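Local coordinates for putative sarcosine dimethylglycine methyltransferase (Galdieria sulphuraria, PDB 2O57), which probably transfers methyl groups from S-adenosylmethionine to the nitrogen of sarcosine and dimethylglycine, a route to glycine betaine, at residues Lys119-Tyr124 with Ile134-Gly139; Asp31-Tyr36 with Ala91-Ala96; Phe104-Asp109 with Tyr151-Ser156; Asp158-Ser163 with Leu167-Glu172. All coordinates share one frame; numbering follows the deposited sequence.

Interaction 1 (Lys119-Tyr124 with Ile134-Gly139)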
# COMPACT_ATOMS: atom_id res chain seq x y z
N LYS A 119 -22.70 -18.04 -14.81
CA LYS A 119 -23.12 -18.34 -16.18
C LYS A 119 -22.68 -17.24 -17.15
O LYS A 119 -22.16 -17.54 -18.25
CB LYS A 119 -24.62 -18.61 -16.26
CG LYS A 119 -25.05 -19.88 -15.50
CD LYS A 119 -24.42 -21.18 -16.08
CE LYS A 119 -25.30 -22.41 -15.87
NZ LYS A 119 -25.38 -22.96 -14.45
N ARG A 120 -22.85 -15.97 -16.76
CA ARG A 120 -22.40 -14.84 -17.61
C ARG A 120 -20.91 -14.84 -17.81
O ARG A 120 -20.45 -14.55 -18.91
CB ARG A 120 -22.83 -13.47 -17.07
CG ARG A 120 -24.25 -13.24 -17.23
CD ARG A 120 -24.64 -11.82 -17.03
NE ARG A 120 -26.06 -11.83 -16.75
CZ ARG A 120 -26.69 -10.99 -15.94
NH1 ARG A 120 -26.02 -10.04 -15.30
NH2 ARG A 120 -27.99 -11.14 -15.75
N ASN A 121 -20.16 -15.07 -16.72
CA ASN A 121 -18.70 -15.26 -16.74
C ASN A 121 -18.27 -16.28 -17.84
O ASN A 121 -17.47 -15.95 -18.73
CB ASN A 121 -18.22 -15.69 -15.34
CG ASN A 121 -16.70 -15.61 -15.18
OD1 ASN A 121 -15.98 -15.37 -16.16
ND2 ASN A 121 -16.21 -15.87 -13.95
N GLU A 122 -18.82 -17.49 -17.80
CA GLU A 122 -18.52 -18.51 -18.82
C GLU A 122 -18.83 -17.98 -20.24
O GLU A 122 -18.06 -18.20 -21.15
CB GLU A 122 -19.30 -19.82 -18.57
CG GLU A 122 -18.91 -20.54 -17.28
CD GLU A 122 -19.73 -21.82 -17.04
OE1 GLU A 122 -20.98 -21.78 -17.05
OE2 GLU A 122 -19.10 -22.86 -16.81
N GLU A 123 -19.96 -17.28 -20.38
CA GLU A 123 -20.39 -16.74 -21.69
C GLU A 123 -19.34 -15.76 -22.21
O GLU A 123 -18.89 -15.88 -23.37
CB GLU A 123 -21.77 -16.06 -21.61
CG GLU A 123 -22.95 -17.05 -21.48
CD GLU A 123 -24.33 -16.42 -21.08
OE1 GLU A 123 -24.41 -15.20 -20.80
OE2 GLU A 123 -25.34 -17.19 -21.02
N TYR A 124 -18.93 -14.81 -21.34
CA TYR A 124 -17.86 -13.85 -21.67
C TYR A 124 -16.56 -14.52 -22.04
O TYR A 124 -15.90 -14.10 -22.99
CB TYR A 124 -17.58 -12.85 -20.53
CG TYR A 124 -18.71 -11.93 -20.20
CD1 TYR A 124 -19.39 -11.24 -21.20
CD2 TYR A 124 -19.13 -11.78 -18.88
CE1 TYR A 124 -20.46 -10.40 -20.90
CE2 TYR A 124 -20.18 -10.95 -18.57
CZ TYR A 124 -20.84 -10.27 -19.56
OH TYR A 124 -21.91 -9.47 -19.24
N ILE A 134 -9.74 -20.09 -18.50
CA ILE A 134 -10.57 -19.71 -17.35
C ILE A 134 -11.69 -20.73 -17.11
O ILE A 134 -12.48 -21.04 -18.02
CB ILE A 134 -11.18 -18.27 -17.50
CG1 ILE A 134 -10.09 -17.24 -17.85
CG2 ILE A 134 -11.94 -17.85 -16.19
CD1 ILE A 134 -10.68 -15.88 -18.34
N THR A 135 -11.74 -21.27 -15.89
CA THR A 135 -12.84 -22.13 -15.52
C THR A 135 -13.68 -21.44 -14.48
O THR A 135 -13.18 -20.65 -13.69
CB THR A 135 -12.38 -23.51 -15.01
OG1 THR A 135 -11.78 -23.34 -13.72
CG2 THR A 135 -11.39 -24.12 -15.93
N VAL A 136 -14.97 -21.72 -14.46
CA VAL A 136 -15.82 -21.05 -13.51
C VAL A 136 -16.49 -22.15 -12.69
O VAL A 136 -17.17 -23.02 -13.24
CB VAL A 136 -16.94 -20.19 -14.21
CG1 VAL A 136 -17.78 -19.46 -13.18
CG2 VAL A 136 -16.33 -19.16 -15.19
N LYS A 137 -16.31 -22.08 -11.36
CA LYS A 137 -16.87 -23.07 -10.43
C LYS A 137 -17.78 -22.36 -9.43
O LYS A 137 -17.50 -21.24 -9.04
CB LYS A 137 -15.74 -23.79 -9.69
CG LYS A 137 -14.53 -24.27 -10.56
CD LYS A 137 -13.29 -24.52 -9.66
CE LYS A 137 -12.06 -25.05 -10.46
NZ LYS A 137 -12.17 -26.49 -10.90
N TYR A 138 -18.89 -23.00 -9.08
CA TYR A 138 -19.78 -22.53 -8.05
C TYR A 138 -19.26 -23.05 -6.72
O TYR A 138 -18.82 -24.20 -6.62
CB TYR A 138 -21.20 -23.06 -8.28
CG TYR A 138 -22.15 -22.85 -7.12
CD1 TYR A 138 -22.88 -21.67 -6.99
CD2 TYR A 138 -22.33 -23.84 -6.14
CE1 TYR A 138 -23.75 -21.47 -5.94
CE2 TYR A 138 -23.22 -23.64 -5.08
CZ TYR A 138 -23.93 -22.45 -5.00
OH TYR A 138 -24.82 -22.23 -3.96
N GLY A 139 -19.29 -22.19 -5.70
CA GLY A 139 -19.05 -22.66 -4.36
C GLY A 139 -18.69 -21.58 -3.36
O GLY A 139 -18.78 -20.37 -3.64
O HOH W 1 -16.05 -22.91 -16.75

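Interaction 2 (Asp31-Tyr36 with Ala91-Ala96)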
# COMPACT_ATOMS: atom_id res chain seq x y z
N ASP A 31 -29.93 -6.47 -6.31
CA ASP A 31 -30.26 -5.20 -6.98
C ASP A 31 -29.05 -4.26 -7.05
O ASP A 31 -28.91 -3.49 -8.00
CB ASP A 31 -31.47 -4.53 -6.35
CG ASP A 31 -32.80 -5.25 -6.74
OD1 ASP A 31 -32.77 -6.09 -7.66
OD2 ASP A 31 -33.83 -5.03 -6.10
N SER A 32 -28.17 -4.33 -6.04
CA SER A 32 -26.88 -3.67 -6.12
C SER A 32 -26.13 -4.17 -7.35
O SER A 32 -25.66 -3.36 -8.15
CB SER A 32 -26.08 -3.86 -4.83
OG SER A 32 -24.83 -3.23 -4.93
N ASP A 33 -26.07 -5.49 -7.54
CA ASP A 33 -25.46 -6.02 -8.75
C ASP A 33 -26.13 -5.58 -10.07
O ASP A 33 -25.43 -5.31 -11.05
CB ASP A 33 -25.29 -7.55 -8.72
CG ASP A 33 -24.31 -8.02 -9.79
OD1 ASP A 33 -23.11 -7.56 -9.79
OD2 ASP A 33 -24.71 -8.85 -10.62
N ARG A 34 -27.47 -5.49 -10.09
CA ARG A 34 -28.18 -4.96 -11.25
C ARG A 34 -27.70 -3.53 -11.59
O ARG A 34 -27.56 -3.18 -12.78
CB ARG A 34 -29.69 -4.93 -11.02
CG ARG A 34 -30.35 -6.33 -10.96
CD ARG A 34 -31.86 -6.16 -10.79
NE ARG A 34 -32.58 -7.44 -10.83
CZ ARG A 34 -33.90 -7.54 -10.70
NH1 ARG A 34 -34.66 -6.45 -10.49
NH2 ARG A 34 -34.47 -8.72 -10.77
N PHE A 35 -27.51 -2.71 -10.55
CA PHE A 35 -26.98 -1.36 -10.71
C PHE A 35 -25.57 -1.38 -11.28
O PHE A 35 -25.32 -0.74 -12.27
CB PHE A 35 -27.03 -0.53 -9.42
CG PHE A 35 -26.19 0.75 -9.50
CD1 PHE A 35 -26.64 1.85 -10.25
CD2 PHE A 35 -24.98 0.85 -8.83
CE1 PHE A 35 -25.88 3.03 -10.34
CE2 PHE A 35 -24.20 2.01 -8.90
CZ PHE A 35 -24.64 3.10 -9.67
N TYR A 36 -24.65 -2.12 -10.66
CA TYR A 36 -23.27 -2.15 -11.18
C TYR A 36 -23.19 -2.76 -12.58
O TYR A 36 -22.48 -2.25 -13.48
CB TYR A 36 -22.41 -2.98 -10.25
CG TYR A 36 -21.92 -2.24 -9.03
CD1 TYR A 36 -20.84 -1.35 -9.11
CD2 TYR A 36 -22.56 -2.41 -7.80
CE1 TYR A 36 -20.36 -0.69 -7.97
CE2 TYR A 36 -22.11 -1.74 -6.65
CZ TYR A 36 -21.00 -0.90 -6.76
OH TYR A 36 -20.54 -0.25 -5.63
N ALA A 91 -15.07 -14.13 -7.84
CA ALA A 91 -14.71 -13.64 -9.16
C ALA A 91 -15.73 -12.73 -9.91
O ALA A 91 -15.40 -12.12 -10.92
CB ALA A 91 -14.31 -14.84 -10.02
N GLY A 92 -16.98 -12.71 -9.46
CA GLY A 92 -18.04 -11.89 -10.07
C GLY A 92 -18.25 -12.35 -11.50
O GLY A 92 -18.41 -13.54 -11.75
N TYR A 93 -18.22 -11.41 -12.43
CA TYR A 93 -18.38 -11.70 -13.84
C TYR A 93 -17.11 -12.13 -14.53
O TYR A 93 -17.14 -12.42 -15.74
CB TYR A 93 -19.01 -10.52 -14.60
CG TYR A 93 -20.41 -10.19 -14.11
CD1 TYR A 93 -21.49 -11.02 -14.43
CD2 TYR A 93 -20.64 -9.07 -13.30
CE1 TYR A 93 -22.78 -10.74 -13.97
CE2 TYR A 93 -21.95 -8.77 -12.81
CZ TYR A 93 -23.01 -9.61 -13.18
OH TYR A 93 -24.29 -9.38 -12.75
N GLY A 94 -16.01 -12.17 -13.79
CA GLY A 94 -14.77 -12.74 -14.29
C GLY A 94 -13.84 -11.71 -14.89
O GLY A 94 -12.90 -12.06 -15.57
N GLY A 95 -14.11 -10.43 -14.62
CA GLY A 95 -13.34 -9.35 -15.21
C GLY A 95 -11.85 -9.44 -14.90
O GLY A 95 -11.02 -9.28 -15.81
N ALA A 96 -11.52 -9.64 -13.61
CA ALA A 96 -10.12 -9.76 -13.17
C ALA A 96 -9.48 -10.95 -13.81
O ALA A 96 -8.31 -10.89 -14.15
CB ALA A 96 -10.05 -9.91 -11.68

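Interaction 3 (Phe104-Asp109 with Tyr151-Ser156)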
# COMPACT_ATOMS: atom_id res chain seq x y z
N PHE A 104 -0.85 -11.73 -18.40
CA PHE A 104 0.22 -12.65 -17.95
C PHE A 104 0.20 -14.05 -18.59
O PHE A 104 1.18 -14.79 -18.48
CB PHE A 104 0.17 -12.78 -16.41
CG PHE A 104 0.42 -11.50 -15.69
CD1 PHE A 104 1.73 -11.04 -15.50
CD2 PHE A 104 -0.65 -10.71 -15.24
CE1 PHE A 104 1.98 -9.83 -14.85
CE2 PHE A 104 -0.42 -9.49 -14.57
CZ PHE A 104 0.89 -9.04 -14.39
N GLY A 105 -0.88 -14.42 -19.26
CA GLY A 105 -1.00 -15.77 -19.80
C GLY A 105 -1.04 -16.87 -18.73
O GLY A 105 -0.66 -18.01 -18.99
N VAL A 106 -1.49 -16.52 -17.52
CA VAL A 106 -1.79 -17.50 -16.48
C VAL A 106 -3.12 -18.20 -16.81
O VAL A 106 -3.86 -17.79 -17.72
CB VAL A 106 -1.95 -16.81 -15.07
CG1 VAL A 106 -0.62 -16.27 -14.53
CG2 VAL A 106 -3.02 -15.69 -15.12
N SER A 107 -3.44 -19.22 -16.02
CA SER A 107 -4.76 -19.83 -16.01
C SER A 107 -5.46 -19.49 -14.70
O SER A 107 -4.83 -19.47 -13.64
CB SER A 107 -4.62 -21.34 -16.15
OG SER A 107 -4.04 -21.67 -17.42
N ILE A 108 -6.76 -19.23 -14.76
CA ILE A 108 -7.52 -18.82 -13.57
C ILE A 108 -8.75 -19.71 -13.38
O ILE A 108 -9.55 -19.87 -14.31
CB ILE A 108 -8.04 -17.35 -13.68
CG1 ILE A 108 -6.87 -16.35 -13.90
CG2 ILE A 108 -8.88 -16.96 -12.46
CD1 ILE A 108 -6.07 -16.07 -12.66
N ASP A 109 -8.91 -20.25 -12.17
CA ASP A 109 -10.19 -20.85 -11.78
C ASP A 109 -10.94 -19.81 -10.96
O ASP A 109 -10.41 -19.30 -9.97
CB ASP A 109 -9.99 -22.10 -10.93
CG ASP A 109 -9.35 -23.24 -11.70
OD1 ASP A 109 -9.43 -23.29 -12.94
OD2 ASP A 109 -8.79 -24.12 -11.05
N TYR A 151 -2.78 -24.27 -6.16
CA TYR A 151 -2.58 -22.97 -6.78
C TYR A 151 -1.24 -22.29 -6.57
O TYR A 151 -0.73 -22.23 -5.46
CB TYR A 151 -3.75 -22.03 -6.40
CG TYR A 151 -5.07 -22.57 -6.92
CD1 TYR A 151 -5.39 -22.45 -8.27
CD2 TYR A 151 -5.95 -23.23 -6.08
CE1 TYR A 151 -6.57 -22.97 -8.77
CE2 TYR A 151 -7.14 -23.77 -6.55
CZ TYR A 151 -7.44 -23.64 -7.91
OH TYR A 151 -8.62 -24.15 -8.42
N ASP A 152 -0.71 -21.72 -7.63
CA ASP A 152 0.43 -20.84 -7.50
C ASP A 152 0.06 -19.55 -6.79
O ASP A 152 0.89 -18.98 -6.11
CB ASP A 152 1.00 -20.56 -8.87
CG ASP A 152 1.47 -21.82 -9.55
OD1 ASP A 152 2.42 -22.41 -8.99
OD2 ASP A 152 0.86 -22.25 -10.56
N PHE A 153 -1.19 -19.09 -6.94
CA PHE A 153 -1.63 -17.82 -6.37
C PHE A 153 -3.16 -17.75 -6.24
O PHE A 153 -3.90 -18.51 -6.88
CB PHE A 153 -1.10 -16.60 -7.18
CG PHE A 153 -1.69 -16.48 -8.56
CD1 PHE A 153 -2.84 -15.69 -8.77
CD2 PHE A 153 -1.10 -17.11 -9.66
CE1 PHE A 153 -3.39 -15.57 -10.07
CE2 PHE A 153 -1.63 -16.99 -10.96
CZ PHE A 153 -2.79 -16.21 -11.15
N ILE A 154 -3.58 -16.90 -5.31
CA ILE A 154 -4.97 -16.55 -5.07
C ILE A 154 -5.13 -15.02 -5.19
O ILE A 154 -4.30 -14.23 -4.68
CB ILE A 154 -5.48 -17.00 -3.67
CG1 ILE A 154 -5.46 -18.51 -3.57
CG2 ILE A 154 -6.93 -16.43 -3.37
CD1 ILE A 154 -5.74 -19.09 -2.11
N TRP A 155 -6.22 -14.63 -5.83
CA TRP A 155 -6.58 -13.23 -6.03
C TRP A 155 -7.97 -13.10 -5.47
O TRP A 155 -8.86 -13.94 -5.81
CB TRP A 155 -6.60 -12.97 -7.53
CG TRP A 155 -7.16 -11.63 -8.05
CD1 TRP A 155 -8.48 -11.28 -8.23
CD2 TRP A 155 -6.38 -10.52 -8.52
NE1 TRP A 155 -8.57 -10.02 -8.80
CE2 TRP A 155 -7.30 -9.52 -8.98
CE3 TRP A 155 -5.00 -10.27 -8.61
CZ2 TRP A 155 -6.88 -8.29 -9.52
CZ3 TRP A 155 -4.57 -9.03 -9.14
CH2 TRP A 155 -5.52 -8.07 -9.61
N SER A 156 -8.20 -12.10 -4.63
CA SER A 156 -9.57 -11.87 -4.13
C SER A 156 -9.80 -10.38 -3.88
O SER A 156 -9.18 -9.80 -3.00
CB SER A 156 -9.78 -12.68 -2.84
OG SER A 156 -11.12 -12.57 -2.39

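Interaction 4 (Asp158-Ser163 with Leu167-Glu172)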
# COMPACT_ATOMS: atom_id res chain seq x y z
N ASP A 158 -12.30 -7.58 -2.64
CA ASP A 158 -13.48 -7.09 -1.89
C ASP A 158 -14.52 -8.18 -1.63
O ASP A 158 -15.69 -7.89 -1.45
CB ASP A 158 -14.12 -5.90 -2.63
CG ASP A 158 -13.13 -4.74 -2.85
OD1 ASP A 158 -12.04 -4.75 -2.21
OD2 ASP A 158 -13.46 -3.83 -3.63
N ALA A 159 -14.08 -9.42 -1.58
CA ALA A 159 -15.00 -10.55 -1.37
C ALA A 159 -15.09 -11.04 0.07
O ALA A 159 -16.11 -11.60 0.48
CB ALA A 159 -14.59 -11.70 -2.27
N PHE A 160 -14.00 -10.92 0.83
CA PHE A 160 -13.92 -11.49 2.20
C PHE A 160 -14.86 -10.73 3.15
O PHE A 160 -15.33 -11.29 4.14
CB PHE A 160 -12.48 -11.39 2.75
CG PHE A 160 -11.49 -12.44 2.22
CD1 PHE A 160 -11.70 -13.16 1.03
CD2 PHE A 160 -10.34 -12.71 2.96
CE1 PHE A 160 -10.75 -14.10 0.57
CE2 PHE A 160 -9.40 -13.64 2.52
CZ PHE A 160 -9.61 -14.34 1.31
N LEU A 161 -15.16 -9.46 2.82
CA LEU A 161 -16.08 -8.61 3.59
C LEU A 161 -17.33 -9.36 4.05
O LEU A 161 -17.73 -9.25 5.22
CB LEU A 161 -16.49 -7.34 2.78
CG LEU A 161 -17.56 -6.39 3.37
CD1 LEU A 161 -17.05 -5.76 4.63
CD2 LEU A 161 -17.94 -5.29 2.40
N HIS A 162 -17.95 -10.11 3.15
CA HIS A 162 -19.23 -10.75 3.39
C HIS A 162 -19.14 -12.15 4.02
O HIS A 162 -20.14 -12.72 4.50
CB HIS A 162 -20.00 -10.82 2.07
CG HIS A 162 -20.11 -9.48 1.40
ND1 HIS A 162 -20.85 -8.44 1.93
CD2 HIS A 162 -19.57 -9.01 0.25
CE1 HIS A 162 -20.77 -7.40 1.13
NE2 HIS A 162 -20.00 -7.71 0.10
N SER A 163 -17.93 -12.69 4.03
CA SER A 163 -17.72 -14.02 4.54
C SER A 163 -17.77 -14.04 6.05
O SER A 163 -17.04 -13.29 6.72
CB SER A 163 -16.37 -14.54 4.07
OG SER A 163 -16.36 -15.94 4.12
N LEU A 167 -11.66 -17.28 9.90
CA LEU A 167 -10.63 -18.28 10.15
C LEU A 167 -10.73 -19.41 9.11
O LEU A 167 -9.74 -19.83 8.55
CB LEU A 167 -10.66 -18.86 11.58
CG LEU A 167 -9.62 -19.96 11.89
CD1 LEU A 167 -8.16 -19.51 11.61
CD2 LEU A 167 -9.76 -20.63 13.30
N LYS A 168 -11.92 -19.95 8.90
CA LYS A 168 -12.09 -21.01 7.91
C LYS A 168 -11.69 -20.59 6.47
O LYS A 168 -11.05 -21.37 5.77
CB LYS A 168 -13.52 -21.56 7.96
CG LYS A 168 -13.77 -22.77 7.06
CD LYS A 168 -12.81 -23.93 7.36
CE LYS A 168 -13.24 -25.15 6.53
NZ LYS A 168 -12.27 -26.25 6.69
N VAL A 169 -12.01 -19.34 6.09
CA VAL A 169 -11.55 -18.73 4.81
C VAL A 169 -10.03 -18.83 4.69
O VAL A 169 -9.51 -19.38 3.73
CB VAL A 169 -11.99 -17.25 4.68
CG1 VAL A 169 -11.46 -16.62 3.37
CG2 VAL A 169 -13.52 -17.13 4.77
N PHE A 170 -9.33 -18.33 5.69
CA PHE A 170 -7.87 -18.37 5.65
C PHE A 170 -7.32 -19.81 5.71
O PHE A 170 -6.33 -20.09 5.08
CB PHE A 170 -7.26 -17.46 6.73
CG PHE A 170 -7.22 -16.00 6.33
CD1 PHE A 170 -6.17 -15.52 5.50
CD2 PHE A 170 -8.18 -15.12 6.79
CE1 PHE A 170 -6.15 -14.17 5.10
CE2 PHE A 170 -8.16 -13.78 6.43
CZ PHE A 170 -7.14 -13.29 5.57
N GLN A 171 -8.00 -20.72 6.42
CA GLN A 171 -7.55 -22.12 6.46
C GLN A 171 -7.65 -22.75 5.04
O GLN A 171 -6.77 -23.52 4.63
CB GLN A 171 -8.38 -22.95 7.46
CG GLN A 171 -8.00 -22.68 8.93
CD GLN A 171 -8.93 -23.34 9.91
OE1 GLN A 171 -10.09 -23.58 9.61
NE2 GLN A 171 -8.42 -23.65 11.09
N GLU A 172 -8.76 -22.48 4.36
CA GLU A 172 -8.96 -22.97 2.99
C GLU A 172 -7.96 -22.35 2.02
O GLU A 172 -7.44 -23.04 1.17
CB GLU A 172 -10.40 -22.72 2.50
CG GLU A 172 -11.44 -23.67 3.12
CD GLU A 172 -11.18 -25.08 2.66
OE1 GLU A 172 -11.60 -25.43 1.53
OE2 GLU A 172 -10.53 -25.84 3.39

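Interaction 1 (Lys119-Tyr124 with Ile134-Gly139)
V136 carries this contact, pushing its two methyls at N121 and E122 on helix 115-128. Strand 134-138 reaches it by way of I134, whose side chain is directed to the same side and also touches A97 and V101 of helix 95-104. At V136 the work is unequal. With CG1 anti to the backbone N (chi1 -178°), CG2 becomes the methyl that wedges between the two helix residues: it sits 3.5 Å from N121 ND2 and 3.6 Å from E122 CG. CG1 touches ND2 of N121 more loosely, at 4.0 Å. N121 meets the methyls with its own CG opposite its backbone N (chi1 -167°), and its OD1 makes weak hydrogen bonds to N125 and R98. These are the helix and second strand of a beta-alpha-beta crossover, 107-112 to 115-128 to 134-138, in a Rossmann-like sheet in which 134-138 is one of the two edge strands. The backbone N of V136 meets a water, 2.8 Å from N to the water oxygen, and that water donates to OE2 of E122 at 3.1 Å, so the glutamate is tied to the strand through solvent. Beyond it, the backbone of K137 pairs with C110 and N112.

Interaction 2 (Asp31-Tyr36 with Ala91-Ala96)
D33 of helix 27-40 and Y93 of the loop ahead of helix 95-104 approach head-on, the carboxylate arriving at the hydroxyl edge of the tyrosine ring and close to its plane. D33 has CG anti to its own backbone N (chi1 -164°), which extends the carboxylate off the helix to meet the ring. The carboxylate and ring planes are tilted 18° from each other, but the modelled separation of OD2 from Y93 OH is too short to be trusted, so the exact geometry there is doubtful. The other oxygen, OD1, lies at a more ordinary 3.5 Å from CE2 of Y93.

Around this polar meeting, helix 115-128 supplies packing: Q117 touches both D33 and Y93, and R120 touches Y93. F37, on helix 27-40 with D33, meets the Y93 ring with planes at about 45°.

Charge plays a part on the helix itself. R34 NH1 is 3.4 Å from D31 OD1, but the oxygen is well out of the guanidinium plane, so only the charges attract; NH1 also bonds to F259 O.

Backbone bonds shape the loop. A91 to G94 is a type II' turn closed by G94 N to A91 O (2.9 Å), and G94 then serves as N-cap of helix 95-104. D44 grips the N-H groups of Y93 and G95, N112 OD1 takes that of G92, and R98 reaches Y93 O. This glycine-rich strand-turn-helix, with G90, G92 and G95 spaced as GxGxxG, is consistent with the S-adenosylmethionine-binding loop of Rossmann-like methyltransferases.

Interaction 3 (Phe104-Asp109 with Tyr151-Ser156)
F153 places CG between its backbone N and carbonyl carbon (chi1 68°), a tight rotamer that swings the ring out of strand 151-157 toward V106 and I108. I108 answers with a bend at its second torsion (chi2 -76°), bringing CD1 to the ring's far end. The apolar half of the contact is then simple: I108 CD1 lies 3.6 Å from F153 CZ, while V106 CG1 is 3.8 Å from F153 CE2. The I108 side chain crosses that of F153 at about a right angle, V106 at a slant.

The polar half belongs to D109 and Y151. Y151 OH donates to D109 OD2 (2.6 Å), which accepts on its anti lone pair, away from OD1. OD2 lies in the plane of the tyrosine ring at its edge, and the carboxylate stands 88° to that ring. Two further partners hold the buried aspartate: K85 NZ forms a salt bridge with OD2, and T135 OG1 bonds to OD1. With OD2 shared by a lysine and a phenol, the carboxylate is probably kept ionised.

This is the parallel half of a Rossmann-like methyltransferase sheet, with strands 107-112, 85-89 and 151-157 side by side, so both sets of side chains reach across the middle strand. Y151 rests on L87, whereas I108 touches D88 and, on helix 95-104, A97 and V101. The corner at D152 lets Y151 and F153 serve different sides; L80 packs on F153, and W155 continues along the helix side against A96, L100 and, from helix 59-76, L70 and L74.

Interaction 4 (Asp158-Ser163 with Leu167-Glu172)
The ring of F160 takes a methyl of V169 over one face and turns an edge to F170. CG1 of V169 sits 3.7 Å from the F160 centroid, 16° off the ring normal, a CH-pi contact over the face, displaced a little toward the rim. At the edge, F160 and F170 make a T-shaped pair with planes at 89° and centroids 5.5 Å apart; the edge belongs to F160, whose CE2 comes 3.8 Å from CZ of F170, and the face to F170. In this Rossmann-like methyltransferase fold the residues 158-163 are the loop leaving strand 151-157, and helix 166-176 follows almost at once, so the aromatic pair joins the loop to the helix it leads into. Y217 of helix 214-223 adds a second edge-to-face partner for F170 and also touches F160, while I185 and D187 bring strand 181-190 against F160.

S163 reaches the same helix. Its N bonds to F160 O (3.0 Å), within the turn that carries both side chains. V169 has CG1 anti to its backbone N (chi1 178°), which separates the tasks of its methyls: CG1 covers the phenylalanine, and CG2 packs tightly on the serine, 3.1 Å from S163 OG.

From the N terminus, interaction 2 comes first: the glycine-rich turn comes back to helix 27-40, closing a loop of 54 residues before any other contact opens. Interaction 3 then spans 104-109 to 151-156, with interaction 1 nested wholly inside it, so the crossover from strand 107-112 to edge strand 134-138 is completed before the chain returns to the middle of the sheet. Those two strands are neighbours, T135 N probably bonding to I108 O, which joins interactions 1 and 3 directly. Interaction 4 follows in series, closing a three-residue gap just beyond strand 151-157. None of the loops cross. Interaction 1 adjoins interaction 2 where N121 OD1 packs on G94 CA. Interactions 2 and 4 lie on opposite sides of the chain's centre.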